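Local coordinates for isochorismatase family protein (PDB 2A67), which is of unknown detailed function but belongs to the isochorismatase family and is probably a hydrolase, at residues 31-36 with 105-110; 47-52 with 68-73. One frame throughout, in Å; residues are numbered along the deposited sequence.

Contact 1: 31-36 with 105-110; sequences DKVNQR and EIAGVQ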
loop_
_atom_site.group_PDB
_atom_site.type_symbol
_atom_site.label_atom_id
_atom_site.label_comp_id
_atom_site.label_asym_id
_atom_site.label_seq_id
_atom_site.Cartn_x
_atom_site.Cartn_y
_atom_site.Cartn_z
ATOM N N ASP D 31 12.996 0.534 -21.870
ATOM C CA ASP D 31 13.198 -0.456 -22.915
ATOM C C ASP D 31 12.341 -1.699 -22.637
ATOM O O ASP D 31 11.685 -2.209 -23.547
ATOM C CB ASP D 31 14.666 -0.868 -22.984
ATOM C CG ASP D 31 15.534 0.195 -23.595
ATOM O OD1 ASP D 31 15.000 0.973 -24.440
ATOM O OD2 ASP D 31 16.753 0.227 -23.252
ATOM N N LYS D 32 12.336 -2.144 -21.380
ATOM C CA LYS D 32 11.540 -3.316 -20.976
ATOM C C LYS D 32 10.029 -2.990 -21.099
ATOM O O LYS D 32 9.243 -3.775 -21.597
ATOM C CB LYS D 32 11.977 -3.759 -19.563
ATOM C CG LYS D 32 11.405 -5.064 -19.097
ATOM C CD LYS D 32 12.388 -6.252 -19.291
ATOM C CE LYS D 32 13.116 -6.631 -17.939
ATOM N NZ LYS D 32 12.563 -7.863 -17.189
ATOM N N VAL D 33 9.633 -1.794 -20.690
ATOM C CA VAL D 33 8.231 -1.350 -20.846
ATOM C C VAL D 33 7.802 -1.259 -22.315
ATOM O O VAL D 33 6.715 -1.728 -22.675
ATOM C CB VAL D 33 7.984 0.003 -20.120
ATOM C CG1 VAL D 33 6.664 0.670 -20.615
ATOM C CG2 VAL D 33 7.980 -0.238 -18.596
ATOM N N ASN D 34 8.629 -0.643 -23.166
ATOM C CA ASN D 34 8.341 -0.677 -24.603
ATOM C C ASN D 34 8.152 -2.123 -25.182
ATOM O O ASN D 34 7.309 -2.327 -26.058
ATOM C CB ASN D 34 9.428 0.031 -25.366
ATOM C CG ASN D 34 9.208 1.544 -25.436
ATOM O OD1 ASN D 34 10.121 2.263 -25.802
ATOM N ND2 ASN D 34 8.002 2.010 -25.127
ATOM N N GLN D 35 8.924 -3.094 -24.696
ATOM C CA GLN D 35 8.747 -4.515 -25.116
ATOM C C GLN D 35 7.364 -5.046 -24.728
ATOM O O GLN D 35 6.701 -5.738 -25.524
ATOM C CB GLN D 35 9.823 -5.427 -24.525
ATOM C CG GLN D 35 11.215 -5.243 -25.099
ATOM C CD GLN D 35 12.155 -6.392 -24.746
ATOM O OE1 GLN D 35 12.863 -6.938 -25.643
ATOM N NE2 GLN D 35 12.138 -6.827 -23.464
ATOM N N ARG D 36 6.907 -4.694 -23.525
ATOM C CA ARG D 36 5.567 -5.098 -23.088
ATOM C C ARG D 36 4.503 -4.414 -23.899
ATOM O O ARG D 36 3.527 -5.028 -24.281
ATOM C CB ARG D 36 5.359 -4.822 -21.589
ATOM C CG ARG D 36 6.417 -5.433 -20.695
ATOM C CD ARG D 36 6.460 -6.977 -20.975
ATOM N NE ARG D 36 5.161 -7.588 -20.663
ATOM C CZ ARG D 36 4.717 -8.718 -21.200
ATOM N NH1 ARG D 36 5.440 -9.339 -22.124
ATOM N NH2 ARG D 36 3.556 -9.215 -20.826
ATOM N N GLU D 105 -1.338 -5.679 -15.475
ATOM C CA GLU D 105 0.130 -5.778 -15.437
ATOM C C GLU D 105 0.684 -4.371 -15.173
ATOM O O GLU D 105 0.549 -3.483 -16.000
ATOM C CB GLU D 105 0.717 -6.310 -16.764
ATOM C CG GLU D 105 2.241 -6.490 -16.697
ATOM C CD GLU D 105 2.834 -7.110 -17.974
ATOM O OE1 GLU D 105 2.092 -7.788 -18.751
ATOM O OE2 GLU D 105 4.056 -6.941 -18.156
ATOM N N ILE D 106 1.368 -4.200 -14.054
ATOM C CA ILE D 106 1.720 -2.862 -13.564
ATOM C C ILE D 106 3.205 -2.543 -13.676
ATOM O O ILE D 106 4.070 -3.368 -13.373
ATOM C CB ILE D 106 1.221 -2.713 -12.095
ATOM C CG1 ILE D 106 -0.318 -2.803 -12.074
ATOM C CG2 ILE D 106 1.657 -1.325 -11.464
ATOM C CD1 ILE D 106 -0.968 -3.153 -10.736
ATOM N N ALA D 107 3.511 -1.309 -14.069
ATOM C CA ALA D 107 4.888 -0.812 -14.118
ATOM C C ALA D 107 4.816 0.696 -13.803
ATOM O O ALA D 107 3.734 1.300 -13.908
ATOM C CB ALA D 107 5.493 -1.055 -15.532
ATOM N N GLY D 108 5.920 1.258 -13.329
ATOM C CA GLY D 108 6.040 2.741 -13.298
ATOM C C GLY D 108 6.973 3.202 -12.231
ATOM O O GLY D 108 7.818 2.447 -11.767
ATOM N N VAL D 109 6.776 4.461 -11.824
ATOM C CA VAL D 109 7.590 5.164 -10.835
ATOM C C VAL D 109 6.617 6.016 -10.006
ATOM O O VAL D 109 5.516 6.313 -10.485
ATOM C CB VAL D 109 8.650 6.112 -11.538
ATOM C CG1 VAL D 109 9.553 5.300 -12.531
ATOM C CG2 VAL D 109 7.919 7.209 -12.320
ATOM N N GLN D 110 6.962 6.343 -8.760
ATOM C CA GLN D 110 8.126 5.766 -8.081
ATOM C C GLN D 110 7.689 4.493 -7.360
ATOM O O GLN D 110 6.592 4.442 -6.837
ATOM C CB GLN D 110 8.711 6.752 -7.034
ATOM C CG GLN D 110 9.540 7.866 -7.688
ATOM C CD GLN D 110 9.913 8.930 -6.688
ATOM O OE1 GLN D 110 10.769 8.739 -5.823
ATOM N NE2 GLN D 110 9.229 10.039 -6.772
#

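Contact 2: 47-52 with 68-73; sequences IIFVQH and EKLDTQ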
loop_
_atom_site.group_PDB
_atom_site.type_symbol
_atom_site.label_atom_id
_atom_site.label_comp_id
_atom_site.label_asym_id
_atom_site.label_seq_id
_atom_site.Cartn_x
_atom_site.Cartn_y
_atom_site.Cartn_z
ATOM N N ILE D 47 -3.728 -0.576 -23.185
ATOM C CA ILE D 47 -2.547 -0.035 -22.556
ATOM C C ILE D 47 -3.012 1.324 -21.963
ATOM O O ILE D 47 -3.634 2.130 -22.664
ATOM C CB ILE D 47 -1.381 0.247 -23.533
ATOM C CG1 ILE D 47 -0.967 -1.061 -24.293
ATOM C CG2 ILE D 47 -0.233 1.039 -22.743
ATOM C CD1 ILE D 47 -0.120 -0.824 -25.526
ATOM N N ILE D 48 -2.779 1.501 -20.674
ATOM C CA ILE D 48 -3.308 2.660 -19.911
ATOM C C ILE D 48 -2.141 3.369 -19.260
ATOM O O ILE D 48 -1.447 2.793 -18.405
ATOM C CB ILE D 48 -4.291 2.234 -18.837
ATOM C CG1 ILE D 48 -5.417 1.378 -19.432
ATOM C CG2 ILE D 48 -4.907 3.490 -18.082
ATOM C CD1 ILE D 48 -6.166 0.480 -18.415
ATOM N N PHE D 49 -1.911 4.630 -19.649
ATOM C CA PHE D 49 -0.882 5.434 -19.030
ATOM C C PHE D 49 -1.519 6.289 -17.936
ATOM O O PHE D 49 -2.554 6.941 -18.166
ATOM C CB PHE D 49 -0.251 6.381 -20.050
ATOM C CG PHE D 49 0.618 5.707 -21.055
ATOM C CD1 PHE D 49 0.095 5.318 -22.293
ATOM C CD2 PHE D 49 1.951 5.460 -20.783
ATOM C CE1 PHE D 49 0.882 4.721 -23.219
ATOM C CE2 PHE D 49 2.756 4.841 -21.742
ATOM C CZ PHE D 49 2.211 4.479 -22.947
ATOM N N VAL D 50 -0.912 6.292 -16.759
ATOM C CA VAL D 50 -1.360 7.190 -15.664
ATOM C C VAL D 50 -0.362 8.355 -15.570
ATOM O O VAL D 50 0.850 8.154 -15.579
ATOM C CB VAL D 50 -1.519 6.431 -14.312
ATOM C CG1 VAL D 50 -1.945 7.407 -13.204
ATOM C CG2 VAL D 50 -2.597 5.264 -14.488
ATOM N N GLN D 51 -0.888 9.571 -15.567
ATOM C CA GLN D 51 -0.068 10.766 -15.426
ATOM C C GLN D 51 -0.544 11.572 -14.228
ATOM O O GLN D 51 -1.745 11.856 -14.065
ATOM C CB GLN D 51 -0.142 11.610 -16.696
ATOM C CG GLN D 51 0.541 10.943 -17.891
ATOM C CD GLN D 51 0.283 11.665 -19.174
ATOM O OE1 GLN D 51 -0.672 11.361 -19.881
ATOM N NE2 GLN D 51 1.116 12.664 -19.482
ATOM N N HIS D 52 0.430 11.889 -13.379
ATOM C CA HIS D 52 0.219 12.654 -12.157
ATOM C C HIS D 52 0.250 14.148 -12.537
ATOM O O HIS D 52 0.882 14.551 -13.506
ATOM C CB HIS D 52 1.316 12.299 -11.141
ATOM C CG HIS D 52 1.010 12.748 -9.749
ATOM N ND1 HIS D 52 1.547 13.900 -9.213
ATOM C CD2 HIS D 52 0.195 12.235 -8.796
ATOM C CE1 HIS D 52 1.111 14.057 -7.976
ATOM N NE2 HIS D 52 0.286 13.071 -7.698
ATOM N N GLU D 68 9.662 10.750 -23.902
ATOM C CA GLU D 68 9.590 10.598 -25.356
ATOM C C GLU D 68 9.874 9.194 -25.855
ATOM O O GLU D 68 9.340 8.796 -26.878
ATOM C CB GLU D 68 10.606 11.518 -26.033
ATOM C CG GLU D 68 10.320 12.964 -25.807
ATOM C CD GLU D 68 9.653 13.595 -26.995
ATOM O OE1 GLU D 68 8.616 13.070 -27.480
ATOM O OE2 GLU D 68 10.189 14.626 -27.445
ATOM N N LYS D 69 10.738 8.467 -25.161
ATOM C CA LYS D 69 11.137 7.111 -25.608
ATOM C C LYS D 69 10.005 6.069 -25.569
ATOM O O LYS D 69 10.111 5.005 -26.232
ATOM C CB LYS D 69 12.325 6.601 -24.782
ATOM C CG LYS D 69 13.203 5.522 -25.471
ATOM C CD LYS D 69 13.702 4.605 -24.345
ATOM C CE LYS D 69 15.107 4.003 -24.559
ATOM N NZ LYS D 69 15.640 3.508 -23.233
ATOM N N LEU D 70 8.954 6.345 -24.789
ATOM C CA LEU D 70 7.802 5.417 -24.689
ATOM C C LEU D 70 6.946 5.410 -25.953
ATOM O O LEU D 70 6.607 6.467 -26.477
ATOM C CB LEU D 70 6.923 5.742 -23.469
ATOM C CG LEU D 70 7.459 5.393 -22.073
ATOM C CD1 LEU D 70 6.587 6.025 -21.046
ATOM C CD2 LEU D 70 7.548 3.858 -21.840
ATOM N N ASP D 71 6.588 4.206 -26.410
ATOM C CA ASP D 71 5.733 4.007 -27.584
ATOM C C ASP D 71 4.280 4.237 -27.212
ATOM O O ASP D 71 3.615 3.361 -26.681
ATOM C CB ASP D 71 5.926 2.585 -28.160
ATOM C CG ASP D 71 5.053 2.307 -29.380
ATOM O OD1 ASP D 71 4.864 3.208 -30.226
ATOM O OD2 ASP D 71 4.556 1.168 -29.506
ATOM N N THR D 72 3.776 5.429 -27.489
ATOM C CA THR D 72 2.347 5.704 -27.231
ATOM C C THR D 72 1.582 5.780 -28.548
ATOM O O THR D 72 2.207 6.023 -29.571
ATOM C CB THR D 72 2.143 7.017 -26.438
ATOM O OG1 THR D 72 2.451 8.127 -27.292
ATOM C CG2 THR D 72 3.101 7.075 -25.275
ATOM N N GLN D 73 0.256 5.568 -28.535
ATOM C CA GLN D 73 -0.583 5.814 -29.697
ATOM C C GLN D 73 -1.825 6.466 -29.186
ATOM O O GLN D 73 -2.100 6.346 -28.001
ATOM C CB GLN D 73 -0.982 4.521 -30.378
ATOM C CG GLN D 73 0.132 3.542 -30.504
ATOM C CD GLN D 73 0.872 3.634 -31.786
ATOM O OE1 GLN D 73 1.407 4.690 -32.140
ATOM N NE2 GLN D 73 0.929 2.504 -32.510
#

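Contact 1: 31-36 with 105-110
Arg36 on helix 26-42 grips Glu105 on strand 103-109 side-on, with two nitrogens. NE of Arg36 donates to OE2 of Glu105 at 2.8 Å, and NH2 of Arg36 donates to OE1 of Glu105 at 2.9 Å. The NH2 bond is nearly straight (175°). The NE bond is more bent, and its acceptor is tilted from the guanidinium plane. Both oxygens use their syn lone pairs, and the two flat groups are nearly coplanar, 26° apart. Glu105 reaches out on an extended chain, with CG anti to the backbone N (chi1 -177°). Arg36 folds back at chi2 and chi3, which turns its NE edge to the carboxylate. The same carboxylate has further direct partners: the hydroxyl of Thr132 at OE2, and the hydroxyl of Tyr40 and the guanidinium of Arg5 at OE1. Nearly one helical turn earlier, CG2 of Val33 rests on CB of Ala107 at 4.0 Å. This apolar touch continues into Leu9 of strand 5-10, which meets both residues. The contact packs helix 26-42 on the parallel sheet, as in the α/β fold of the family. The buried carboxylate is held by two arginines and two hydroxyls. Such surroundings probably stabilise its negative charge and keep its plane from rotating.

Contact 2: 47-52 with 68-73
Strand 47-52 faces the irregular segment 68-73 through side chains, and the CA atoms of Phe49 and Thr72 come nearest, at 8.8 Å. Phe49 has the largest part in the contact. Its CG lies anti to the carbonyl carbon (chi1 -72°), which carries the ring out toward 68-73, so that CE1, CE2 and CZ do the touching. Thr72 uses its methyl branch: CG2 lies 3.6 Å from CZ of Phe49 and 3.8 Å from CE1 of the same ring. The methyl approaches the ring obliquely, and the two side chains cross at about a right angle. Leu70 lies two residues before Thr72. Its CD1 is 4.1 Å from CE2 of Phe49, and the two side chains run past each other in opposite directions. Between them in sequence, the backbone O of Asp71 lies at the ring edge, near its plane, 4.1 Å from CZ of Phe49. In the conformer described, the carboxylate of Asp71 forms a salt bridge with Arg41. Leu66 and Asp76 also touch Phe49, as does Leu9 of strand 5-10. Leu70 goes on to touch Val33 of helix 26-42. Phe49 and Leu70 therefore join the connection between strands 47-52 and 77-81 to the parallel sheet and that helix.

From the N terminus, the chain runs through strand 5-10 into helix 26-42, where contact 1 begins. Strand 47-52 follows, then the connection holding 68-73. Contact 2 closes a loop of 15 residues between its segments. The chain next adds strand 77-81 and helix 92-98 before strand 103-109 closes contact 1. Contact 2 is therefore nested inside the loop of contact 1. Their centres are about 10 Å apart, and both reach the same parallel sheet. They also meet directly: OD1 of Asp31 forms a salt bridge with NZ of Lys69 at 2.9 Å. Together they tie helix 26-42, two sheet strands and the 68-73 connection.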